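Local coordinates for protein Thf1 (Thermosynechococcus elongatus, PDB 5MJR) that associates with the FtsH protease complex involved in photosystem II repair in cyanobacteria and may take part in photosynthetic membrane biogenesis, at residues A[22-25]-A[26-30]; A[52-55]-A[56-60]; A[114-117]-A[118-121]; A[155-158]-A[159-163]. One frame throughout, in Å; residues are numbered along the deposited sequence.

Contact 1: A[22-25]-A[26-30]; sequences RTVS and DTKRA
Asp26 OD2 accepts from the backbone N of Thr23 at 2.8 Å, with the N-H pointing almost straight at it (174°), on the anti side and 24° out of the carboxylate plane. The other carboxylate oxygen, Asp26 OD1, takes a salt bridge from NH2 of Arg29 at 3.0 Å, which arrives from above the carboxylate plane although Asp26 OD1 lies near the plane of the guanidinium. The Arg29 chain reaches it by bending at chi3, and this fold also carries the guanidinium over Ser25 O, which sits against one of its faces. The reciprocal bond runs from Asp26 N to Thr23 OG1 at 3.3 Å. It is possible because chi1 of Thr23 (76°) places the hydroxyl between its own N and carbonyl carbon, facing the first turn. Thr23 O meanwhile receives Thr27 N at 3.0 Å, opening the helical bonding.

Arg22 extends across Thr27 at about a right angle, its NE 3.1 Å from Thr27 OG1 and its NH2 3.7 Å from Ala30 CB. The polar ends have partners beyond this turn: Arg22 NH2 donates to Ala100 O, and Thr27 OG1 bonds with His55 of helix 41-58. Thr23 as N-cap, with Asp26 three residues on, forms a capping box at the start of helix 24-34.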
loop_
_atom_site.group_PDB
_atom_site.type_symbol
_atom_site.label_atom_id
_atom_site.label_comp_id
_atom_site.label_asym_id
_atom_site.label_seq_id
_atom_site.Cartn_x
_atom_site.Cartn_y
_atom_site.Cartn_z
ATOM N N ARG A 22 11.827 -8.692 18.900
ATOM C CA ARG A 22 10.567 -7.896 19.001
ATOM C C ARG A 22 9.402 -8.719 18.383
ATOM O O ARG A 22 9.471 -9.235 17.235
ATOM C CB ARG A 22 10.645 -6.685 18.115
ATOM C CG ARG A 22 9.447 -5.717 18.185
ATOM C CD ARG A 22 9.365 -4.629 17.009
ATOM N NE ARG A 22 8.303 -3.499 17.021
ATOM C CZ ARG A 22 8.410 -2.656 18.038
ATOM N NH1 ARG A 22 9.483 -2.716 18.858
ATOM N NH2 ARG A 22 7.593 -1.653 18.232
ATOM N N THR A 23 8.338 -8.914 19.152
ATOM C CA THR A 23 7.177 -9.720 18.660
ATOM C C THR A 23 5.973 -8.835 18.271
ATOM O O THR A 23 5.945 -7.638 18.505
ATOM C CB THR A 23 6.730 -10.687 19.731
ATOM O OG1 THR A 23 6.005 -9.921 20.721
ATOM C CG2 THR A 23 7.887 -11.425 20.394
ATOM N N VAL A 24 4.998 -9.492 17.610
ATOM C CA VAL A 24 3.773 -8.818 17.318
ATOM C C VAL A 24 3.178 -8.141 18.558
ATOM O O VAL A 24 2.583 -7.096 18.514
ATOM C CB VAL A 24 2.775 -9.820 16.655
ATOM C CG1 VAL A 24 1.347 -9.336 16.781
ATOM C CG2 VAL A 24 3.167 -10.080 15.211
ATOM N N SER A 25 3.282 -8.844 19.703
ATOM C CA SER A 25 2.780 -8.272 20.947
ATOM C C SER A 25 3.462 -6.960 21.346
ATOM O O SER A 25 2.800 -6.022 21.834
ATOM C CB SER A 25 2.861 -9.250 22.092
ATOM O OG SER A 25 1.952 -10.339 21.803
ATOM N N ASP A 26 4.788 -6.887 21.106
ATOM C CA ASP A 26 5.528 -5.653 21.331
ATOM C C ASP A 26 5.021 -4.553 20.371
ATOM O O ASP A 26 4.866 -3.432 20.763
ATOM C CB ASP A 26 7.021 -5.898 21.107
ATOM C CG ASP A 26 7.649 -6.799 22.157
ATOM O OD1 ASP A 26 7.332 -6.651 23.398
ATOM O OD2 ASP A 26 8.458 -7.739 21.723
ATOM N N THR A 27 4.829 -4.926 19.106
ATOM C CA THR A 27 4.330 -3.954 18.125
ATOM C C THR A 27 2.912 -3.401 18.558
ATOM O O THR A 27 2.683 -2.182 18.522
ATOM C CB THR A 27 4.266 -4.646 16.734
ATOM O OG1 THR A 27 5.611 -4.938 16.398
ATOM C CG2 THR A 27 3.652 -3.732 15.683
ATOM N N LYS A 28 2.002 -4.298 18.978
ATOM C CA LYS A 28 0.704 -3.846 19.397
ATOM C C LYS A 28 0.790 -2.997 20.655
ATOM O O LYS A 28 0.117 -1.973 20.721
ATOM C CB LYS A 28 -0.164 -5.045 19.665
ATOM C CG LYS A 28 -0.651 -5.747 18.368
ATOM C CD LYS A 28 -1.699 -6.831 18.660
ATOM C CE LYS A 28 -2.158 -7.584 17.407
ATOM N NZ LYS A 28 -3.220 -8.649 17.682
ATOM N N ARG A 29 1.650 -3.363 21.613
ATOM C CA ARG A 29 1.756 -2.502 22.783
ATOM C C ARG A 29 2.275 -1.110 22.451
ATOM O O ARG A 29 1.818 -0.118 22.975
ATOM C CB ARG A 29 2.757 -3.112 23.765
ATOM C CG ARG A 29 2.128 -4.089 24.661
ATOM C CD ARG A 29 3.076 -4.544 25.872
ATOM N NE ARG A 29 4.073 -5.544 25.374
ATOM C CZ ARG A 29 3.854 -6.861 25.241
ATOM N NH1 ARG A 29 2.659 -7.441 25.615
ATOM N NH2 ARG A 29 4.853 -7.645 24.794
ATOM N N ALA A 30 3.229 -1.026 21.500
ATOM C CA ALA A 30 3.754 0.240 21.035
ATOM C C ALA A 30 2.647 1.106 20.397
ATOM O O ALA A 30 2.565 2.310 20.590
ATOM C CB ALA A 30 4.961 0.059 20.152
#

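Contact 2: A[52-55]-A[56-60]; sequences VEIH and LLRVN
The last turns of helix 41-58 contain this contact, and four successive i to i+4 backbone bonds define it, from Leu56 N to Val52 O (2.9 Å) through to Val59 N to His55 O (3.1 Å). On one flank, Val52 and Leu56 lie side by side and point the same way, with Val52 CG1 against Leu56 CD1 at 3.8 Å.

The imidazole of His55 and the guanidinium of Arg58 meet on another flank. In the Arg58 conformer described, one of two, their planes are nearly perpendicular (89°), and Arg58 NH2 comes to 3.1 Å from His55 ND1, but the angle is too poor for a hydrogen bond. ND1 instead bonds with Thr27 OG1 of helix 24-34. With CG anti to the backbone N (chi1 -180°), the ring reaches toward that helix. Arg58 approaches it obliquely after a bend at chi3 (-55°). Val59 CG1 packs near the other end of the imidazole, 3.8 Å from His55 NE2.

Two carboxylates pair with the arginine in this same conformer: Arg58 NH2 forms a salt bridge with Glu101 and Arg58 NH1 with Glu102. The two acids probably balance the arginine's charge beside the imidazole. Ile54 and Leu57 touch Val73 and Phe69 of helix 67-80. The arrangement is that of the C-terminal end of a helix packed in an all-helical fold, with Ile54 and Leu57 set against helix 67-80, His55 bonding to helix 24-34 and Arg58 to the acids of the 101-102 loop.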
loop_
_atom_site.group_PDB
_atom_site.type_symbol
_atom_site.label_atom_id
_atom_site.label_comp_id
_atom_site.label_asym_id
_atom_site.label_seq_id
_atom_site.Cartn_x
_atom_site.Cartn_y
_atom_site.Cartn_z
ATOM N N VAL A 52 -0.114 -6.666 12.170
ATOM C CA VAL A 52 0.453 -7.986 12.024
ATOM C C VAL A 52 1.107 -8.183 10.634
ATOM O O VAL A 52 2.217 -8.695 10.517
ATOM C CB VAL A 52 -0.589 -9.094 12.304
ATOM C CG1 VAL A 52 -0.095 -10.474 11.939
ATOM C CG2 VAL A 52 -1.036 -9.018 13.808
ATOM N N GLU A 53 0.337 -7.782 9.607
ATOM C CA GLU A 53 0.816 -7.960 8.222
ATOM C C GLU A 53 2.136 -7.252 8.009
ATOM O O GLU A 53 3.070 -7.876 7.441
ATOM C CB GLU A 53 -0.299 -7.415 7.274
ATOM C CG GLU A 53 0.038 -7.591 5.823
ATOM C CD GLU A 53 -1.041 -7.089 4.904
ATOM O OE1 GLU A 53 -1.881 -6.240 5.347
ATOM O OE2 GLU A 53 -1.065 -7.501 3.712
ATOM N N ILE A 54 2.293 -6.030 8.447
ATOM C CA ILE A 54 3.518 -5.285 8.251
ATOM C C ILE A 54 4.628 -5.913 9.059
ATOM O O ILE A 54 5.744 -6.028 8.631
ATOM C CB ILE A 54 3.315 -3.791 8.579
ATOM C CG1 ILE A 54 2.307 -3.150 7.612
ATOM C CG2 ILE A 54 4.638 -3.083 8.615
ATOM C CD1 ILE A 54 1.884 -1.780 7.964
ATOM N N HIS A 55 4.299 -6.310 10.340
ATOM C CA HIS A 55 5.345 -6.874 11.202
ATOM C C HIS A 55 5.933 -8.132 10.494
ATOM O O HIS A 55 7.134 -8.348 10.475
ATOM C CB HIS A 55 4.710 -7.224 12.548
ATOM C CG HIS A 55 5.676 -7.789 13.486
ATOM N ND1 HIS A 55 6.206 -7.055 14.535
ATOM C CD2 HIS A 55 6.190 -9.036 13.566
ATOM C CE1 HIS A 55 7.039 -7.852 15.195
ATOM N NE2 HIS A 55 7.085 -9.057 14.616
ATOM N N LEU A 56 5.063 -9.010 10.009
ATOM C CA LEU A 56 5.503 -10.264 9.405
ATOM C C LEU A 56 6.330 -10.040 8.128
ATOM O O LEU A 56 7.238 -10.814 7.831
ATOM C CB LEU A 56 4.380 -11.187 9.200
ATOM C CG LEU A 56 3.671 -11.666 10.491
ATOM C CD1 LEU A 56 2.525 -12.530 10.033
ATOM C CD2 LEU A 56 4.710 -12.416 11.383
ATOM N N LEU A 57 6.028 -8.967 7.419
ATOM C CA LEU A 57 6.926 -8.576 6.292
ATOM C C LEU A 57 8.318 -8.136 6.819
ATOM O O LEU A 57 9.341 -8.586 6.269
ATOM C CB LEU A 57 6.293 -7.484 5.503
ATOM C CG LEU A 57 5.111 -7.927 4.644
ATOM C CD1 LEU A 57 4.384 -6.730 4.062
ATOM C CD2 LEU A 57 5.589 -8.847 3.511
ATOM N N ARG A 58 8.341 -7.294 7.851
ATOM C CA ARG A 58 9.638 -6.777 8.306
ATOM C C ARG A 58 10.541 -7.925 8.782
ATOM O O ARG A 58 11.780 -7.823 8.625
ATOM C CB ARG A 58 9.410 -5.781 9.436
ATOM C CG ARG A 58 8.842 -4.459 8.918
ATOM C CD ARG A 58 8.712 -3.358 10.006
ATOM N NE ARG A 58 7.940 -3.780 11.167
ATOM C CZ ARG A 58 8.384 -3.978 12.429
ATOM N NH1 ARG A 58 9.715 -3.688 12.754
ATOM N NH2 ARG A 58 7.383 -4.401 13.367
ATOM N N VAL A 59 9.978 -8.976 9.383
ATOM C CA VAL A 59 10.793 -10.051 9.884
ATOM C C VAL A 59 11.274 -10.973 8.755
ATOM O O VAL A 59 12.095 -11.818 8.962
ATOM C CB VAL A 59 10.228 -10.787 11.099
ATOM C CG1 VAL A 59 9.894 -9.869 12.205
ATOM C CG2 VAL A 59 9.077 -11.530 10.717
ATOM N N ASN A 60 10.737 -10.819 7.563
ATOM C CA ASN A 60 11.092 -11.675 6.417
ATOM C C ASN A 60 12.366 -11.148 5.813
ATOM O O ASN A 60 12.473 -10.012 5.380
ATOM C CB ASN A 60 9.969 -11.636 5.386
ATOM C CG ASN A 60 10.122 -12.635 4.254
ATOM O OD1 ASN A 60 11.160 -12.725 3.654
ATOM N ND2 ASN A 60 9.115 -13.464 4.042
#

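Contact 3: A[114-117]-A[118-121]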
loop_
_atom_site.group_PDB
_atom_site.type_symbol
_atom_site.label_atom_id
_atom_site.label_comp_id
_atom_site.label_asym_id
_atom_site.label_seq_id
_atom_site.Cartn_x
_atom_site.Cartn_y
_atom_site.Cartn_z
ATOM N N SER A 114 5.040 10.903 -3.625
ATOM C CA SER A 114 6.034 10.993 -4.735
ATOM C C SER A 114 5.492 10.394 -6.027
ATOM O O SER A 114 6.025 10.698 -7.098
ATOM C CB SER A 114 7.372 10.374 -4.360
ATOM O OG SER A 114 7.364 8.970 -4.281
ATOM N N TRP A 115 4.485 9.538 -5.950
ATOM C CA TRP A 115 3.880 8.980 -7.160
ATOM C C TRP A 115 3.033 9.984 -7.928
ATOM O O TRP A 115 2.679 9.720 -9.096
ATOM C CB TRP A 115 3.112 7.728 -6.763
ATOM C CG TRP A 115 3.919 6.592 -6.269
ATOM C CD1 TRP A 115 4.266 6.339 -4.963
ATOM C CD2 TRP A 115 4.450 5.519 -7.004
ATOM N NE1 TRP A 115 4.961 5.198 -4.860
ATOM C CE2 TRP A 115 5.115 4.637 -6.104
ATOM C CE3 TRP A 115 4.481 5.199 -8.349
ATOM C CZ2 TRP A 115 5.743 3.473 -6.494
ATOM C CZ3 TRP A 115 5.097 4.070 -8.768
ATOM C CH2 TRP A 115 5.762 3.225 -7.851
ATOM N N GLN A 116 2.653 11.078 -7.270
ATOM C CA GLN A 116 1.801 12.066 -7.938
ATOM C C GLN A 116 2.483 12.747 -9.099
ATOM O O GLN A 116 1.821 13.322 -9.962
ATOM C CB GLN A 116 1.273 13.062 -6.952
ATOM C CG GLN A 116 0.286 12.436 -5.953
ATOM C CD GLN A 116 -0.063 13.262 -4.812
ATOM O OE1 GLN A 116 0.014 14.457 -4.862
ATOM N NE2 GLN A 116 -0.459 12.591 -3.666
ATOM N N GLN A 117 3.826 12.638 -9.181
ATOM C CA GLN A 117 4.511 13.235 -10.319
ATOM C C GLN A 117 4.126 12.546 -11.611
ATOM O O GLN A 117 4.335 13.146 -12.654
ATOM C CB GLN A 117 5.982 13.163 -10.165
ATOM C CG GLN A 117 6.529 11.771 -10.158
ATOM C CD GLN A 117 7.971 11.674 -9.876
ATOM O OE1 GLN A 117 8.411 11.375 -8.685
ATOM N NE2 GLN A 117 8.713 11.991 -10.864
ATOM N N TYR A 118 3.518 11.382 -11.578
ATOM C CA TYR A 118 3.062 10.645 -12.787
ATOM C C TYR A 118 1.677 11.004 -13.245
ATOM O O TYR A 118 1.198 10.424 -14.222
ATOM C CB TYR A 118 3.297 9.139 -12.650
ATOM C CG TYR A 118 4.719 8.812 -12.265
ATOM C CD1 TYR A 118 5.788 8.956 -13.125
ATOM C CD2 TYR A 118 5.043 8.312 -10.987
ATOM C CE1 TYR A 118 7.047 8.697 -12.776
ATOM C CE2 TYR A 118 6.307 8.045 -10.644
ATOM C CZ TYR A 118 7.357 8.237 -11.528
ATOM O OH TYR A 118 8.644 7.985 -11.099
ATOM N N GLN A 119 1.035 11.942 -12.521
ATOM C CA GLN A 119 -0.329 12.271 -12.827
ATOM C C GLN A 119 -0.601 12.607 -14.307
ATOM O O GLN A 119 0.172 13.396 -14.892
ATOM C CB GLN A 119 -0.719 13.483 -11.969
ATOM C CG GLN A 119 -2.156 13.482 -11.483
ATOM C CD GLN A 119 -2.317 14.383 -10.228
ATOM O OE1 GLN A 119 -2.240 15.582 -10.419
ATOM N NE2 GLN A 119 -2.394 13.810 -8.950
ATOM N N GLY A 120 -1.618 11.910 -14.887
ATOM C CA GLY A 120 -2.136 12.180 -16.269
ATOM C C GLY A 120 -1.576 11.382 -17.423
ATOM O O GLY A 120 -2.286 11.191 -18.462
ATOM N N ARG A 121 -0.419 10.794 -17.176
ATOM C CA ARG A 121 0.329 10.108 -18.231
ATOM C C ARG A 121 -0.349 8.915 -18.735
ATOM O O ARG A 121 -1.046 8.169 -17.973
ATOM C CB ARG A 121 1.744 9.759 -17.785
ATOM C CG ARG A 121 2.570 10.924 -17.355
ATOM C CD ARG A 121 3.989 10.480 -16.995
ATOM N NE ARG A 121 4.590 11.489 -16.122
ATOM C CZ ARG A 121 5.841 11.524 -15.711
ATOM N NH1 ARG A 121 6.780 10.694 -16.139
ATOM N NH2 ARG A 121 6.138 12.434 -14.761
HETATM O O HOH W 1 1.008 15.932 -10.033
HETATM O O HOH W 2 2.946 13.526 -15.049
#
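Gln117 lies along the Tyr118 ring, and its side chain can be followed outward over that face. CB comes first, 3.4 Å from Tyr118 N. CG follows, turned by chi1 between the backbone N and the carbonyl carbon, and sits 3.7 Å from the centroid of the Tyr118 ring, only 9° off the ring normal: a CH-pi contact over the centre of the face. The chain stays extended beyond CG, and CD reaches Tyr118 CZ at 3.9 Å. The plane of the amide group is 8° from that of the ring, so the two flat groups are stacked.

Arg121 also packs against Tyr118, with CD1 of the tyrosine over the centre of one guanidinium face. Its NH2 donates to Gln117 O at 2.9 Å, but the bond is bent (135°) and approaches from above the carbonyl plane. A water lying at the guanidinium edge accepts from Arg121 NE and donates to both Gln117 O and Gln119 O. It thus ties the side chain to the type II beta turn from Tyr118 to Arg121, with Gly120 at positive phi. Leading into this turn, Tyr118 N to Trp115 O (3.1 Å) and Gln119 N to Gln116 O (3.0 Å) are i to i+3 bonds, whose donors again stand above the carbonyl planes.

Trp115 CE3 touches Tyr118 CE2, while its NE1 donates to Pro67 O and its ring meets Phe159. Tyr118 OH bonds with Ser136 and Leu139 N. The loop lies between helices 105-113 and 123-131, with Trp115 against helix 67-80, Tyr118 on Ile126 of helix 123-131, and Gly120 bonded by its backbone to Glu162 at the end of helix 150-162.

Contact 4: A[155-158]-A[159-163]; sequences GLYA and FLQEL
Gln161 lays its side chain over the ring of Tyr157 one turn earlier. Its CG stands over the face, offset toward the rim, 4.2 Å from the centroid of the Tyr157 ring and 24° off the normal, a CH-pi contact. Gln161 CD comes closer still, 3.4 Å from Tyr157 CE2, with the amide plane turned 33° from the ring. The extended glutamine chain crosses the tyrosine obliquely; with its CG anti to its own N (chi1 -177°), Tyr157 brings the ring within reach of that chain.

Leu156 fills another side, its CD1 4.1 Å from Phe159 CD2 and its CG 4.1 Å from Leu160 CD1. Backbone bonds hold these side chains in step, among them Leu160 N to Leu156 O at 2.9 Å. Toward the end of the helix a water donates to Ala158 O (2.7 Å) and to Glu162 OE2, bridging carbonyl and carboxylate, while Glu162 OE1 accepts from Gln119.

In the next shell, Leu160 and Tyr157 rest on Leu171 of helix 171-178, and Phe159 and Ala158 on Leu71 of helix 67-80. Helix 150-162 is thus a central packing helix of an all-alpha fold, with apolar side chains meeting helices on several sides.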
loop_
_atom_site.group_PDB
_atom_site.type_symbol
_atom_site.label_atom_id
_atom_site.label_comp_id
_atom_site.label_asym_id
_atom_site.label_seq_id
_atom_site.Cartn_x
_atom_site.Cartn_y
_atom_site.Cartn_z
ATOM N N GLY A 155 -0.585 -0.811 -3.844
ATOM C CA GLY A 155 0.229 0.288 -4.263
ATOM C C GLY A 155 0.216 0.475 -5.819
ATOM O O GLY A 155 0.137 1.612 -6.303
ATOM N N LEU A 156 0.399 -0.654 -6.542
ATOM C CA LEU A 156 0.360 -0.562 -8.019
ATOM C C LEU A 156 -0.958 0.060 -8.493
ATOM O O LEU A 156 -0.958 0.942 -9.316
ATOM C CB LEU A 156 0.592 -1.917 -8.636
ATOM C CG LEU A 156 0.549 -1.975 -10.133
ATOM C CD1 LEU A 156 1.649 -1.173 -10.800
ATOM C CD2 LEU A 156 0.504 -3.358 -10.674
ATOM N N TYR A 157 -2.073 -0.389 -7.940
ATOM C CA TYR A 157 -3.368 0.151 -8.332
ATOM C C TYR A 157 -3.468 1.634 -8.073
ATOM O O TYR A 157 -3.955 2.407 -8.934
ATOM C CB TYR A 157 -4.458 -0.633 -7.595
ATOM C CG TYR A 157 -5.814 -0.159 -8.040
ATOM C CD1 TYR A 157 -6.420 -0.566 -9.194
ATOM C CD2 TYR A 157 -6.549 0.661 -7.196
ATOM C CE1 TYR A 157 -7.723 -0.191 -9.478
ATOM C CE2 TYR A 157 -7.840 1.087 -7.492
ATOM C CZ TYR A 157 -8.398 0.680 -8.662
ATOM O OH TYR A 157 -9.699 1.078 -8.932
ATOM N N ALA A 158 -2.978 2.072 -6.916
ATOM C CA ALA A 158 -3.013 3.513 -6.631
ATOM C C ALA A 158 -2.189 4.334 -7.574
ATOM O O ALA A 158 -2.578 5.409 -7.987
ATOM C CB ALA A 158 -2.583 3.781 -5.174
ATOM N N PHE A 159 -1.018 3.784 -7.950
ATOM C CA PHE A 159 -0.247 4.447 -9.000
ATOM C C PHE A 159 -0.980 4.507 -10.311
ATOM O O PHE A 159 -1.010 5.592 -10.936
ATOM C CB PHE A 159 1.076 3.673 -9.138
ATOM C CG PHE A 159 1.783 3.906 -10.453
ATOM C CD1 PHE A 159 2.162 5.192 -10.865
ATOM C CD2 PHE A 159 2.039 2.889 -11.320
ATOM C CE1 PHE A 159 2.805 5.396 -12.071
ATOM C CE2 PHE A 159 2.646 3.096 -12.563
ATOM C CZ PHE A 159 3.003 4.346 -12.916
ATOM N N LEU A 160 -1.582 3.416 -10.707
ATOM C CA LEU A 160 -2.254 3.391 -11.995
ATOM C C LEU A 160 -3.392 4.395 -12.009
ATOM O O LEU A 160 -3.701 4.952 -13.090
ATOM C CB LEU A 160 -2.725 1.969 -12.303
ATOM C CG LEU A 160 -1.658 0.940 -12.565
ATOM C CD1 LEU A 160 -2.250 -0.428 -12.633
ATOM C CD2 LEU A 160 -0.758 1.280 -13.724
ATOM N N GLN A 161 -4.034 4.580 -10.866
ATOM C CA GLN A 161 -5.061 5.585 -10.776
ATOM C C GLN A 161 -4.609 7.052 -11.064
ATOM O O GLN A 161 -5.475 7.834 -11.422
ATOM C CB GLN A 161 -5.729 5.526 -9.465
ATOM C CG GLN A 161 -6.620 4.338 -9.194
ATOM C CD GLN A 161 -7.335 4.418 -7.831
ATOM O OE1 GLN A 161 -6.728 4.319 -6.767
ATOM N NE2 GLN A 161 -8.608 4.600 -7.865
ATOM N N GLU A 162 -3.301 7.341 -10.895
ATOM C CA GLU A 162 -2.775 8.654 -11.195
ATOM C C GLU A 162 -2.708 8.876 -12.653
ATOM O O GLU A 162 -2.675 10.015 -13.058
ATOM C CB GLU A 162 -1.314 8.850 -10.715
ATOM C CG GLU A 162 -1.180 8.847 -9.235
ATOM C CD GLU A 162 -1.707 10.052 -8.511
ATOM O OE1 GLU A 162 -1.843 11.166 -9.085
ATOM O OE2 GLU A 162 -1.948 9.825 -7.336
ATOM N N LEU A 163 -2.542 7.815 -13.421
ATOM C CA LEU A 163 -2.316 7.941 -14.856
ATOM C C LEU A 163 -3.622 8.373 -15.559
ATOM O O LEU A 163 -4.691 8.608 -14.978
ATOM C CB LEU A 163 -1.798 6.579 -15.438
ATOM C CG LEU A 163 -0.539 6.049 -14.803
ATOM C CD1 LEU A 163 -0.169 4.766 -15.438
ATOM C CD2 LEU A 163 0.605 7.021 -14.878
HETATM O O HOH W 3 -3.814 7.385 -6.649
#

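In the fold
The four contacts form two touching pairs on opposite sides of the chain's centre. Contacts 1 and 2 join consecutive helices 24-34 and 41-58, which a side-chain hydrogen bond ties together. Contacts 3 and 4 join the 114-121 loop to the end of helix 150-162, with Gln119 NE2 2.7 Å from Glu162 OE1 and Gly120 N 2.8 Å from Glu162 O. Contact 1 is a surface site of capping and charge, and contact 4 is buried and largely apolar. Contacts 2 and 3 are intermediate, each combining inward apolar or aromatic groups with polar ends. The centres of contacts 1 and 3 are farthest apart, at about 36 Å.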